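Local structure of NAD(P)H-FMN oxidoreductase (Bacillus subtilis, 5LVA) at residues K76-D80 with H81-Y85; A107-P110 with E111-Q115; N120-I124 with S125-R129. The protein binds FMN in a flavodoxin-like fold and probably acts as an NAD(P)H-dependent reductase that passes electrons to flavins or quinones. All coordinates share one frame; numbering follows the deposited sequence.

Contact 1: residues K76-D80 with H81-Y85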
ATOM      1  N   LYS A  76      -5.973  -8.164  -2.923  1.00 19.79           N
ATOM      2  CA  LYS A  76      -6.737  -8.469  -4.132  1.00 17.55           C
ATOM      3  C   LYS A  76      -8.223  -8.665  -3.827  1.00 21.72           C
ATOM      4  O   LYS A  76      -9.085  -8.146  -4.536  1.00 24.39           O
ATOM      5  CB  LYS A  76      -6.193  -9.719  -4.824  1.00 19.37           C
ATOM      6  CG  LYS A  76      -6.713  -9.858  -6.242  1.00 19.54           C
ATOM      7  CD  LYS A  76      -6.505  -8.551  -6.982  1.00 16.95           C
ATOM      8  CE  LYS A  76      -7.340  -8.438  -8.224  1.00 20.64           C
ATOM      9  NZ  LYS A  76      -8.792  -8.314  -8.028  1.00 20.21           N
ATOM     10  N   LYS A  77      -8.504  -9.422  -2.768  1.00 19.81           N
ATOM     11  CA  LYS A  77      -9.859  -9.613  -2.273  1.00 18.90           C
ATOM     12  C   LYS A  77     -10.484  -8.310  -1.786  1.00 22.45           C
ATOM     13  O   LYS A  77     -11.669  -8.063  -1.993  1.00 21.73           O
ATOM     14  CB  LYS A  77      -9.861 -10.637  -1.145  1.00 19.83           C
ATOM     15  CG  LYS A  77     -11.227 -11.043  -0.686  1.00 21.94           C
ATOM     16  CD  LYS A  77     -11.124 -12.118   0.358  1.00 20.43           C
ATOM     17  CE  LYS A  77     -10.764 -13.438  -0.257  1.00 23.85           C
ATOM     18  NZ  LYS A  77     -10.772 -14.511   0.781  1.00 27.57           N
ATOM     19  N   TRP A  78      -9.676  -7.475  -1.145  1.00 19.60           N
ATOM     20  CA  TRP A  78     -10.125  -6.155  -0.730  1.00 16.43           C
ATOM     21  C   TRP A  78     -10.590  -5.302  -1.908  1.00 21.16           C
ATOM     22  O   TRP A  78     -11.647  -4.686  -1.846  1.00 22.80           O
ATOM     23  CB  TRP A  78      -9.015  -5.431   0.018  1.00 18.76           C
ATOM     24  CG  TRP A  78      -9.452  -4.190   0.711  1.00 18.63           C
ATOM     25  CD1 TRP A  78      -9.787  -4.069   2.026  1.00 18.07           C
ATOM     26  CD2 TRP A  78      -9.589  -2.884   0.139  1.00 13.85           C
ATOM     27  NE1 TRP A  78     -10.131  -2.775   2.304  1.00 20.52           N
ATOM     28  CE2 TRP A  78     -10.015  -2.026   1.164  1.00 15.30           C
ATOM     29  CE3 TRP A  78      -9.389  -2.357  -1.141  1.00 18.58           C
ATOM     30  CZ2 TRP A  78     -10.247  -0.669   0.952  1.00 19.74           C
ATOM     31  CZ3 TRP A  78      -9.628  -1.012  -1.349  1.00 14.50           C
ATOM     32  CH2 TRP A  78     -10.045  -0.185  -0.308  1.00 20.22           C
ATOM     33  N   LEU A  79      -9.794  -5.252  -2.970  1.00 20.83           N
ATOM     34  CA  LEU A  79     -10.173  -4.495  -4.159  1.00 20.10           C
ATOM     35  C   LEU A  79     -11.478  -5.023  -4.719  1.00 19.16           C
ATOM     36  O   LEU A  79     -12.410  -4.267  -4.957  1.00 23.18           O
ATOM     37  CB  LEU A  79      -9.072  -4.564  -5.221  1.00 17.56           C
ATOM     38  CG  LEU A  79      -7.700  -4.029  -4.807  1.00 17.80           C
ATOM     39  CD1 LEU A  79      -6.653  -4.391  -5.826  1.00 14.76           C
ATOM     40  CD2 LEU A  79      -7.725  -2.522  -4.580  1.00 11.31           C
ATOM     41  N   ASP A  80     -11.537  -6.332  -4.905  1.00 18.92           N
ATOM     42  CA  ASP A  80     -12.697  -6.971  -5.499  1.00 19.06           C
ATOM     43  C   ASP A  80     -13.958  -6.697  -4.721  1.00 22.04           C
ATOM     44  O   ASP A  80     -15.008  -6.426  -5.309  1.00 25.14           O
ATOM     45  CB  ASP A  80     -12.484  -8.483  -5.598  1.00 18.51           C
ATOM     46  CG  ASP A  80     -11.478  -8.859  -6.649  1.00 18.43           C
ATOM     47  OD1 ASP A  80     -10.993  -7.952  -7.351  1.00 22.65           O
ATOM     48  OD2 ASP A  80     -11.165 -10.058  -6.779  1.00 19.71           O
ATOM     49  N   HIS A  81     -13.857  -6.772  -3.398  1.00 21.40           N
ATOM     50  CA  HIS A  81     -15.036  -6.744  -2.553  1.00 18.45           C
ATOM     51  C   HIS A  81     -15.447  -5.347  -2.133  1.00 21.68           C
ATOM     52  O   HIS A  81     -16.630  -5.096  -1.913  1.00 21.97           O
ATOM     53  CB  HIS A  81     -14.809  -7.602  -1.320  1.00 22.24           C
ATOM     54  CG  HIS A  81     -14.775  -9.065  -1.610  1.00 24.76           C
ATOM     55  ND1 HIS A  81     -15.007 -10.020  -0.646  1.00 26.97           N
ATOM     56  CD2 HIS A  81     -14.534  -9.740  -2.757  1.00 25.49           C
ATOM     57  CE1 HIS A  81     -14.913 -11.218  -1.188  1.00 25.15           C
ATOM     58  NE2 HIS A  81     -14.625 -11.077  -2.467  1.00 23.85           N
ATOM     59  N   VAL A  82     -14.483  -4.438  -2.030  1.00 19.00           N
ATOM     60  CA  VAL A  82     -14.774  -3.099  -1.536  1.00 17.59           C
ATOM     61  C   VAL A  82     -15.109  -2.101  -2.649  1.00 22.40           C
ATOM     62  O   VAL A  82     -16.045  -1.313  -2.509  1.00 23.42           O
ATOM     63  CB  VAL A  82     -13.603  -2.562  -0.688  1.00 23.04           C
ATOM     64  CG1 VAL A  82     -13.865  -1.140  -0.229  1.00 19.89           C
ATOM     65  CG2 VAL A  82     -13.371  -3.461   0.523  1.00 17.46           C
ATOM     66  N   LEU A  83     -14.373  -2.146  -3.758  1.00 22.56           N
ATOM     67  CA  LEU A  83     -14.573  -1.186  -4.851  1.00 21.24           C
ATOM     68  C   LEU A  83     -15.774  -1.515  -5.741  1.00 23.30           C
ATOM     69  O   LEU A  83     -15.632  -2.083  -6.811  1.00 22.87           O
ATOM     70  CB  LEU A  83     -13.312  -1.100  -5.702  1.00 24.89           C
ATOM     71  CG  LEU A  83     -12.029  -0.762  -4.945  1.00 17.82           C
ATOM     72  CD1 LEU A  83     -10.854  -0.938  -5.847  1.00 19.59           C
ATOM     73  CD2 LEU A  83     -12.066   0.651  -4.417  1.00 16.84           C
ATOM     74  N   LEU A  84     -16.960  -1.120  -5.296  1.00 27.61           N
ATOM     75  CA  LEU A  84     -18.190  -1.569  -5.939  1.00 29.38           C
ATOM     76  C   LEU A  84     -18.880  -0.516  -6.803  1.00 25.69           C
ATOM     77  O   LEU A  84     -18.667   0.686  -6.636  1.00 27.98           O
ATOM     78  CB  LEU A  84     -19.166  -2.075  -4.883  1.00 23.60           C
ATOM     79  CG  LEU A  84     -18.678  -3.260  -4.054  1.00 24.75           C
ATOM     80  CD1 LEU A  84     -19.716  -3.623  -3.020  1.00 23.76           C
ATOM     81  CD2 LEU A  84     -18.389  -4.447  -4.924  1.00 20.56           C
ATOM     82  N   TYR A  85     -19.697  -1.009  -7.731  1.00 24.51           N
ATOM     83  CA  TYR A  85     -20.504  -0.181  -8.603  1.00 24.12           C
ATOM     84  C   TYR A  85     -21.351   0.757  -7.767  1.00 24.15           C
ATOM     85  O   TYR A  85     -21.951   0.345  -6.802  1.00 29.15           O
ATOM     86  CB  TYR A  85     -21.393  -1.051  -9.503  1.00 26.33           C
ATOM     87  CG  TYR A  85     -22.172  -0.250 -10.519  1.00 34.90           C
ATOM     88  CD1 TYR A  85     -23.353   0.397 -10.177  1.00 34.51           C
ATOM     89  CD2 TYR A  85     -21.706  -0.110 -11.819  1.00 38.76           C
ATOM     90  CE1 TYR A  85     -24.048   1.149 -11.097  1.00 32.39           C
ATOM     91  CE2 TYR A  85     -22.396   0.631 -12.743  1.00 37.82           C
ATOM     92  CZ  TYR A  85     -23.565   1.256 -12.379  1.00 39.35           C
ATOM     93  OH  TYR A  85     -24.251   1.994 -13.315  1.00 59.46           O
TER
HETATM   94  O   HOH W   1     -15.216  -4.574  -7.392  1.00 23.33           O
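Val82 lays its CG2 methyl over one face of the Trp78 indole, a CH-pi contact in which CG2 stands 3.7 Å from the centroid of the five-membered ring, 8° off the normal. The other branch, CG1, reaches the six-membered half, 3.8 Å from Trp78 CZ2, so the forked valine spans the fused ring. With CG anti to the backbone N (chi1 -169°), the Trp78 ring leans toward the next turn, where Val82 sits; its NE1 hydrogen-bonds to Glu50 of helix 47-56, and its ring meets Phe62 edge-to-face. On another flank Lys77 uses its aliphatic stem rather than its amine: CG sits over the centre of the His81 imidazole, 3.8 Å from the centroid. Leu79 and Leu83 lie side by side and point the same way, with Leu79 CD2 3.7 Å from Leu83 CD1. Underneath, backbone N-H groups of His81, Val82 and Leu83 bond to the carbonyls four residues earlier. A water donates to both Asp80 O and Leu83 O, bridging the helix end where Leu83 centres an inverse gamma turn. This i to i+4 packing belongs to the C-terminal end of helix 73-82, the connecting helix of a beta-alpha-beta crossover between strands 59-65 and 100-106 of the flavodoxin-like fold.

Contact 2: residues A107-P110 with E111-Q115. With FMN (flavin mononucleotide), chain C.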
ATOM      1  N   ALA A 107      10.530  -5.096  -1.339  1.00 18.95           N
ATOM      2  CA  ALA A 107      10.887  -6.198  -2.219  1.00 18.45           C
ATOM      3  C   ALA A 107      12.193  -6.831  -1.792  1.00 21.17           C
ATOM      4  O   ALA A 107      13.111  -6.140  -1.382  1.00 24.75           O
ATOM      5  CB  ALA A 107      10.973  -5.722  -3.658  1.00 20.96           C
ATOM      6  N   GLY A 108      12.266  -8.153  -1.892  1.00 23.31           N
ATOM      7  CA  GLY A 108      13.458  -8.881  -1.512  1.00 22.22           C
ATOM      8  C   GLY A 108      14.663  -8.614  -2.391  1.00 22.78           C
ATOM      9  O   GLY A 108      15.785  -8.496  -1.904  1.00 28.57           O
ATOM     10  N   ALA A 109      14.424  -8.505  -3.689  1.00 19.88           N
ATOM     11  CA  ALA A 109      15.491  -8.368  -4.667  1.00 16.06           C
ATOM     12  C   ALA A 109      16.101  -6.966  -4.649  1.00 22.47           C
ATOM     13  O   ALA A 109      15.499  -6.018  -4.142  1.00 23.48           O
ATOM     14  CB  ALA A 109      14.961  -8.719  -6.039  1.00 22.44           C
ATOM     15  N   PRO A 110      17.316  -6.827  -5.191  1.00 21.88           N
ATOM     16  CA  PRO A 110      17.920  -5.499  -5.203  1.00 18.82           C
ATOM     17  C   PRO A 110      17.268  -4.599  -6.245  1.00 23.68           C
ATOM     18  O   PRO A 110      16.579  -5.096  -7.126  1.00 23.02           O
ATOM     19  CB  PRO A 110      19.376  -5.777  -5.572  1.00 18.86           C
ATOM     20  CG  PRO A 110      19.526  -7.249  -5.546  1.00 21.48           C
ATOM     21  CD  PRO A 110      18.200  -7.824  -5.800  1.00 20.08           C
ATOM     22  N   GLU A 111      17.491  -3.294  -6.138  1.00 23.43           N
ATOM     23  CA  GLU A 111      16.967  -2.346  -7.096  1.00 23.30           C
ATOM     24  C   GLU A 111      17.479  -2.621  -8.519  1.00 25.79           C
ATOM     25  O   GLU A 111      16.721  -2.524  -9.461  1.00 23.56           O
ATOM     26  CB  GLU A 111      17.321  -0.929  -6.670  1.00 25.80           C
ATOM     27  CG  GLU A 111      16.823   0.124  -7.635  1.00 25.42           C
ATOM     28  CD  GLU A 111      16.796   1.499  -7.030  1.00 28.44           C
ATOM     29  OE1 GLU A 111      17.335   1.672  -5.919  1.00 37.50           O
ATOM     30  OE2 GLU A 111      16.246   2.412  -7.672  1.00 38.09           O
ATOM     31  N   GLU A 112      18.759  -2.982  -8.641  1.00 30.27           N
ATOM     32  CA  GLU A 112      19.396  -3.375  -9.896  1.00 25.38           C
ATOM     33  C   GLU A 112      18.604  -4.418 -10.669  1.00 22.43           C
ATOM     34  O   GLU A 112      18.695  -4.484 -11.887  1.00 31.21           O
ATOM     35  CB  GLU A 112      20.810  -3.927  -9.623  1.00 30.91           C
ATOM     36  CG  GLU A 112      22.009  -3.141 -10.206  1.00 40.41           C
ATOM     37  CD  GLU A 112      22.108  -3.141 -11.748  1.00 56.29           C
ATOM     38  OE1 GLU A 112      22.399  -4.206 -12.351  1.00 59.00           O
ATOM     39  OE2 GLU A 112      21.959  -2.057 -12.358  1.00 56.10           O
ATOM     40  N   ALA A 113      17.858  -5.261  -9.975  1.00 22.62           N
ATOM     41  CA  ALA A 113      17.108  -6.319 -10.650  1.00 25.33           C
ATOM     42  C   ALA A 113      15.871  -5.792 -11.394  1.00 24.02           C
ATOM     43  O   ALA A 113      15.432  -6.385 -12.376  1.00 22.61           O
ATOM     44  CB  ALA A 113      16.700  -7.382  -9.662  1.00 18.29           C
ATOM     45  N   TYR A 114      15.323  -4.671 -10.937  1.00 24.80           N
ATOM     46  CA  TYR A 114      14.079  -4.162 -11.503  1.00 21.80           C
ATOM     47  C   TYR A 114      14.306  -3.104 -12.579  1.00 21.16           C
ATOM     48  O   TYR A 114      14.064  -1.925 -12.385  1.00 23.67           O
ATOM     49  CB  TYR A 114      13.179  -3.632 -10.381  1.00 18.38           C
ATOM     50  CG  TYR A 114      12.697  -4.758  -9.500  1.00 17.47           C
ATOM     51  CD1 TYR A 114      11.704  -5.604  -9.931  1.00 17.15           C
ATOM     52  CD2 TYR A 114      13.267  -5.001  -8.264  1.00 18.12           C
ATOM     53  CE1 TYR A 114      11.270  -6.645  -9.164  1.00 16.52           C
ATOM     54  CE2 TYR A 114      12.836  -6.053  -7.474  1.00 20.08           C
ATOM     55  CZ  TYR A 114      11.837  -6.873  -7.934  1.00 18.37           C
ATOM     56  OH  TYR A 114      11.397  -7.924  -7.180  1.00 19.84           O
ATOM     57  N   GLN A 115      14.765  -3.568 -13.729  1.00 21.63           N
ATOM     58  CA  GLN A 115      15.012  -2.716 -14.891  1.00 28.29           C
ATOM     59  C   GLN A 115      15.297  -3.591 -16.092  1.00 22.78           C
ATOM     60  O   GLN A 115      15.631  -4.762 -15.950  1.00 21.21           O
ATOM     61  CB  GLN A 115      16.190  -1.774 -14.661  1.00 21.73           C
ATOM     62  CG  GLN A 115      17.500  -2.493 -14.627  1.00 19.96           C
ATOM     63  CD  GLN A 115      18.650  -1.556 -14.421  1.00 27.08           C
ATOM     64  OE1 GLN A 115      19.594  -1.858 -13.692  1.00 23.94           O
ATOM     65  NE2 GLN A 115      18.586  -0.401 -15.066  1.00 23.63           N
TER
HETATM   66  N1  FMN C 201      10.706 -10.224  -3.426  1.00 19.19           N
HETATM   67  C2  FMN C 201      10.857  -9.651  -4.674  1.00 21.14           C
HETATM   68  O2  FMN C 201      11.723  -8.804  -4.867  1.00 24.27           O
HETATM   69  N3  FMN C 201      10.037 -10.009  -5.714  1.00 17.85           N
HETATM   70  C4  FMN C 201       9.064 -10.950  -5.536  1.00 18.25           C
HETATM   71  O4  FMN C 201       8.352 -11.234  -6.492  1.00 17.01           O
HETATM   72  C4A FMN C 201       8.906 -11.542  -4.278  1.00 17.78           C
HETATM   73  N5  FMN C 201       7.934 -12.487  -4.069  1.00 18.71           N
HETATM   74  C5A FMN C 201       7.771 -13.072  -2.837  1.00 17.15           C
HETATM   75  C6  FMN C 201       6.776 -14.021  -2.661  1.00 16.24           C
HETATM   76  C7  FMN C 201       6.570 -14.620  -1.437  1.00 18.12           C
HETATM   77  C7M FMN C 201       5.480 -15.645  -1.285  1.00 14.08           C
HETATM   78  C8  FMN C 201       7.392 -14.260  -0.367  1.00 20.19           C
HETATM   79  C8M FMN C 201       7.208 -14.880   0.985  1.00 12.95           C
HETATM   80  C9  FMN C 201       8.390 -13.311  -0.548  1.00 16.31           C
HETATM   81  C9A FMN C 201       8.580 -12.703  -1.777  1.00 20.16           C
HETATM   82  N10 FMN C 201       9.576 -11.754  -1.973  1.00 20.82           N
HETATM   83  C10 FMN C 201       9.730 -11.174  -3.223  1.00 19.23           C
HETATM   84  C1' FMN C 201      10.442 -11.308  -0.828  1.00 18.52           C
HETATM   85  C2' FMN C 201       9.581 -10.229  -0.124  1.00 21.32           C
HETATM   86  O2' FMN C 201       9.269  -9.156  -1.007  1.00 20.61           O
HETATM   87  C3' FMN C 201      10.101  -9.720   1.231  1.00 21.70           C
HETATM   88  O3' FMN C 201      10.054 -10.836   2.085  1.00 23.26           O
HETATM   89  C4' FMN C 201       9.216  -8.580   1.772  1.00 18.38           C
HETATM   90  O4' FMN C 201       9.171  -7.566   0.816  1.00 25.02           O
HETATM   91  C5' FMN C 201       9.603  -7.851   3.052  1.00 22.15           C
HETATM   92  O5' FMN C 201       9.301  -8.650   4.164  1.00 26.92           O
HETATM   93  P   FMN C 201       8.622  -8.214   5.558  1.00 23.20           P
HETATM   94  O1P FMN C 201       7.661  -9.322   5.791  1.00 20.77           O
HETATM   95  O2P FMN C 201       9.692  -8.135   6.594  1.00 25.37           O
HETATM   96  O3P FMN C 201       7.840  -6.950   5.585  1.00 24.37           O
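The methyl of Ala109 packs against the Tyr114 ring, its CB 3.7 Å from Tyr114 CE2, and also faces the Ala113 methyl, with the two CB atoms 4.2 Å apart. Ala107 adds a third small group, its CB 4.3 Å from Tyr114 CE2. At Ala107 and Ala109 a lone methyl suits, since it packs beside the tyrosine and lets the backbone lie close to the flavin. Farther out, Pro110 starts the turn: its ring stiffens the chain, and its carbonyl O accepts from Ala113 N at 3.1 Å, the donor standing well above the carbonyl plane, as the tight 3-10 segment 111-113 demands. Tyr114 CG lies beside its own backbone N (chi1 -68°), which sends the ring back along the loop and carries OH to the flavin. At this polar edge FMN O2 is held by two donors, Ala109 N at 3.0 Å, with a nearly straight bond of 169°, and Tyr114 OH, whose ring has O2 at its edge, in plane. Gly108 N bonds to FMN N1 at 3.0 Å and only weakly to O2' of the ribityl chain; glycine suits the place, since FMN C1' lies close on the side where a CB would stand. Three donors thus converge on the N1 and O2 end of the pyrimidine ring, an arrangement that would probably stabilise the negative charge gathering there when the flavin is reduced.

Contact 3: residues N120-I124 with S125-R129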
ATOM      1  N   ASN A 120      15.337  -9.142 -13.007  1.00 23.02           N
ATOM      2  CA  ASN A 120      13.882  -9.218 -13.051  1.00 19.93           C
ATOM      3  C   ASN A 120      13.275  -8.474 -14.242  1.00 24.46           C
ATOM      4  O   ASN A 120      12.072  -8.556 -14.464  1.00 27.14           O
ATOM      5  CB  ASN A 120      13.285  -8.710 -11.743  1.00 20.46           C
ATOM      6  CG  ASN A 120      13.342  -9.748 -10.651  1.00 23.73           C
ATOM      7  OD1 ASN A 120      13.356 -10.947 -10.920  1.00 27.14           O
ATOM      8  ND2 ASN A 120      13.383  -9.295  -9.409  1.00 25.02           N
ATOM      9  N   HIS A 121      14.114  -7.762 -14.993  1.00 18.94           N
ATOM     10  CA  HIS A 121      13.803  -7.294 -16.349  1.00 17.75           C
ATOM     11  C   HIS A 121      12.830  -6.123 -16.475  1.00 24.76           C
ATOM     12  O   HIS A 121      12.779  -5.486 -17.514  1.00 22.45           O
ATOM     13  CB  HIS A 121      13.258  -8.443 -17.187  1.00 18.85           C
ATOM     14  CG  HIS A 121      14.199  -9.595 -17.306  1.00 20.01           C
ATOM     15  ND1 HIS A 121      15.374  -9.524 -18.019  1.00 18.05           N
ATOM     16  CD2 HIS A 121      14.137 -10.847 -16.799  1.00 20.73           C
ATOM     17  CE1 HIS A 121      16.000 -10.684 -17.945  1.00 18.02           C
ATOM     18  NE2 HIS A 121      15.266 -11.505 -17.214  1.00 20.81           N
ATOM     19  N   TYR A 122      12.058  -5.840 -15.436  1.00 23.33           N
ATOM     20  CA  TYR A 122      11.062  -4.784 -15.515  1.00 23.02           C
ATOM     21  C   TYR A 122      11.166  -3.812 -14.334  1.00 20.58           C
ATOM     22  O   TYR A 122      11.407  -4.222 -13.206  1.00 22.84           O
ATOM     23  CB  TYR A 122       9.658  -5.406 -15.592  1.00 22.65           C
ATOM     24  CG  TYR A 122       9.567  -6.583 -16.553  1.00 25.91           C
ATOM     25  CD1 TYR A 122       9.638  -6.396 -17.937  1.00 27.95           C
ATOM     26  CD2 TYR A 122       9.400  -7.872 -16.084  1.00 18.62           C
ATOM     27  CE1 TYR A 122       9.557  -7.464 -18.814  1.00 21.12           C
ATOM     28  CE2 TYR A 122       9.314  -8.945 -16.947  1.00 18.89           C
ATOM     29  CZ  TYR A 122       9.397  -8.738 -18.310  1.00 24.74           C
ATOM     30  OH  TYR A 122       9.311  -9.814 -19.162  1.00 27.47           O
ATOM     31  N   ALA A 123      10.989  -2.525 -14.592  1.00 20.38           N
ATOM     32  CA  ALA A 123      10.961  -1.534 -13.520  1.00 21.47           C
ATOM     33  C   ALA A 123       9.742  -1.739 -12.633  1.00 21.48           C
ATOM     34  O   ALA A 123       8.724  -2.260 -13.086  1.00 23.88           O
ATOM     35  CB  ALA A 123      10.964  -0.127 -14.096  1.00 19.36           C
ATOM     36  N   ILE A 124       9.836  -1.313 -11.378  1.00 21.26           N
ATOM     37  CA  ILE A 124       8.731  -1.480 -10.434  1.00 16.76           C
ATOM     38  C   ILE A 124       7.443  -0.794 -10.919  1.00 18.99           C
ATOM     39  O   ILE A 124       6.341  -1.316 -10.724  1.00 21.70           O
ATOM     40  CB  ILE A 124       9.138  -0.967  -9.025  1.00 18.92           C
ATOM     41  CG1 ILE A 124       9.780  -2.101  -8.243  1.00 21.17           C
ATOM     42  CG2 ILE A 124       7.955  -0.483  -8.234  1.00 22.14           C
ATOM     43  CD1 ILE A 124       8.783  -3.135  -7.779  1.00 23.90           C
ATOM     44  N   SER A 125       7.596   0.352 -11.578  1.00 20.57           N
ATOM     45  CA  SER A 125       6.485   1.059 -12.217  1.00 19.76           C
ATOM     46  C   SER A 125       5.714   0.198 -13.191  1.00 21.15           C
ATOM     47  O   SER A 125       4.522   0.383 -13.365  1.00 20.76           O
ATOM     48  CB  SER A 125       6.981   2.288 -12.966  1.00 22.32           C
ATOM     49  OG  SER A 125       7.518   3.232 -12.084  1.00 25.16           O
ATOM     50  N   GLU A 126       6.408  -0.724 -13.843  1.00 22.28           N
ATOM     51  CA  GLU A 126       5.759  -1.655 -14.749  1.00 16.71           C
ATOM     52  C   GLU A 126       4.993  -2.727 -13.988  1.00 18.98           C
ATOM     53  O   GLU A 126       3.880  -3.077 -14.342  1.00 22.38           O
ATOM     54  CB  GLU A 126       6.788  -2.315 -15.672  1.00 18.88           C
ATOM     55  CG  GLU A 126       7.534  -1.365 -16.600  1.00 15.63           C
ATOM     56  CD  GLU A 126       8.646  -2.063 -17.341  1.00 24.99           C
ATOM     57  OE1 GLU A 126       8.341  -2.941 -18.175  1.00 31.01           O
ATOM     58  OE2 GLU A 126       9.827  -1.755 -17.078  1.00 22.83           O
ATOM     59  N   LEU A 127       5.607  -3.263 -12.947  1.00 20.38           N
ATOM     60  CA  LEU A 127       5.015  -4.354 -12.194  1.00 14.47           C
ATOM     61  C   LEU A 127       3.785  -3.901 -11.406  1.00 17.65           C
ATOM     62  O   LEU A 127       2.831  -4.645 -11.254  1.00 18.28           O
ATOM     63  CB  LEU A 127       6.067  -4.962 -11.286  1.00 16.40           C
ATOM     64  CG  LEU A 127       7.169  -5.692 -12.059  1.00 18.79           C
ATOM     65  CD1 LEU A 127       8.249  -6.232 -11.144  1.00 11.03           C
ATOM     66  CD2 LEU A 127       6.586  -6.827 -12.890  1.00 15.85           C
ATOM     67  N   LEU A 128       3.793  -2.667 -10.939  1.00 17.71           N
ATOM     68  CA  LEU A 128       2.672  -2.174 -10.165  1.00 14.66           C
ATOM     69  C   LEU A 128       1.532  -1.642 -11.008  1.00 16.20           C
ATOM     70  O   LEU A 128       0.615  -1.011 -10.489  1.00 18.13           O
ATOM     71  CB  LEU A 128       3.132  -1.078  -9.205  1.00 16.18           C
ATOM     72  CG  LEU A 128       4.063  -1.472  -8.057  1.00 17.21           C
ATOM     73  CD1 LEU A 128       4.388  -0.277  -7.182  1.00 13.42           C
ATOM     74  CD2 LEU A 128       3.448  -2.590  -7.244  1.00 15.22           C
ATOM     75  N   ARG A 129       1.560  -1.894 -12.309  1.00 19.27           N
ATOM     76  CA  ARG A 129       0.566  -1.277 -13.175  1.00 15.15           C
ATOM     77  C   ARG A 129      -0.883  -1.663 -12.883  1.00 17.74           C
ATOM     78  O   ARG A 129      -1.766  -0.829 -13.071  1.00 19.23           O
ATOM     79  CB  ARG A 129       0.855  -1.561 -14.647  1.00 18.53           C
ATOM     80  CG  ARG A 129       0.432  -0.392 -15.512  1.00 16.41           C
ATOM     81  CD  ARG A 129       1.147  -0.334 -16.786  1.00 25.20           C
ATOM     82  NE  ARG A 129       2.533   0.115 -16.781  1.00 27.47           N
ATOM     83  CZ  ARG A 129       2.948   1.330 -16.454  1.00 22.40           C
ATOM     84  NH1 ARG A 129       2.104   2.217 -15.978  1.00 25.21           N
ATOM     85  NH2 ARG A 129       4.230   1.629 -16.549  1.00 25.58           N
TER
HETATM   86  O   HOH W   2      12.031  -2.994 -18.524  1.00 21.56           O
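The carbonyl oxygen of Ala123 accepts two backbone bonds from the first turn of the helix. Leu127 N approaches in the carbonyl plane at 3.3 Å, whereas Glu126 N, at 2.9 Å, comes from above that plane. Ala123 is the N-cap, and Glu126 folds back to reach it: with CG beside its own backbone N (chi1 -63°) and the chain extended beyond, OE2 accepts from Ala123 N at 2.9 Å, the donor standing above the carboxylate plane. A water that also donates to His121 O is a second partner of OE2. The other oxygen, OE1, lies 3.7 Å from Tyr122 CD1, and the carboxylate is turned 82° from the tyrosine ring. A glutamate suits this position because its negative charge, close to the N-terminal end of the helix, probably also interacts favourably with the helix dipole. On the buried side Ile124 CG2 meets Leu128 CD1 at 3.7 Å, the two branched chains crossing at a slant; Val147 and Pro145 of strand 141-148 lie against Ile124 and Leu128 respectively. Replacing Leu128 with an alanine would probably leave Ile124 CG2 without its neighbour and open a gap facing Pro145. Leu128 N also bonds to Ile124 O at 2.9 Å, closing the short helix. The Glu126-to-Ala123 bond is the N3 half of a capping box; the alanine N-cap has no side-chain acceptor for Glu126 N-H, which bonds to Ala123 O instead.

The three contacts follow one another along the chain, all within the flavodoxin-like fold. Contact 1 ends helix 73-82, before strand 100-106 of the five-stranded parallel sheet; contact 2 follows that strand, and contact 3 leads into helix 129-138 and strand 141-148. The centres of contacts 2 and 3 are about 10 Å apart and the two touch: Ala113 O is probably hydrogen-bonded to Asn120 N, and Tyr114 CE1 packs on Leu127 CD1 at 3.6 Å. The flavin loop and the short helix therefore back one another beside the cofactor. Contact 1 stands apart, its centre about 29 Å from that of contact 2 and 23 Å from that of contact 3, as helix packing away from the FMN pocket.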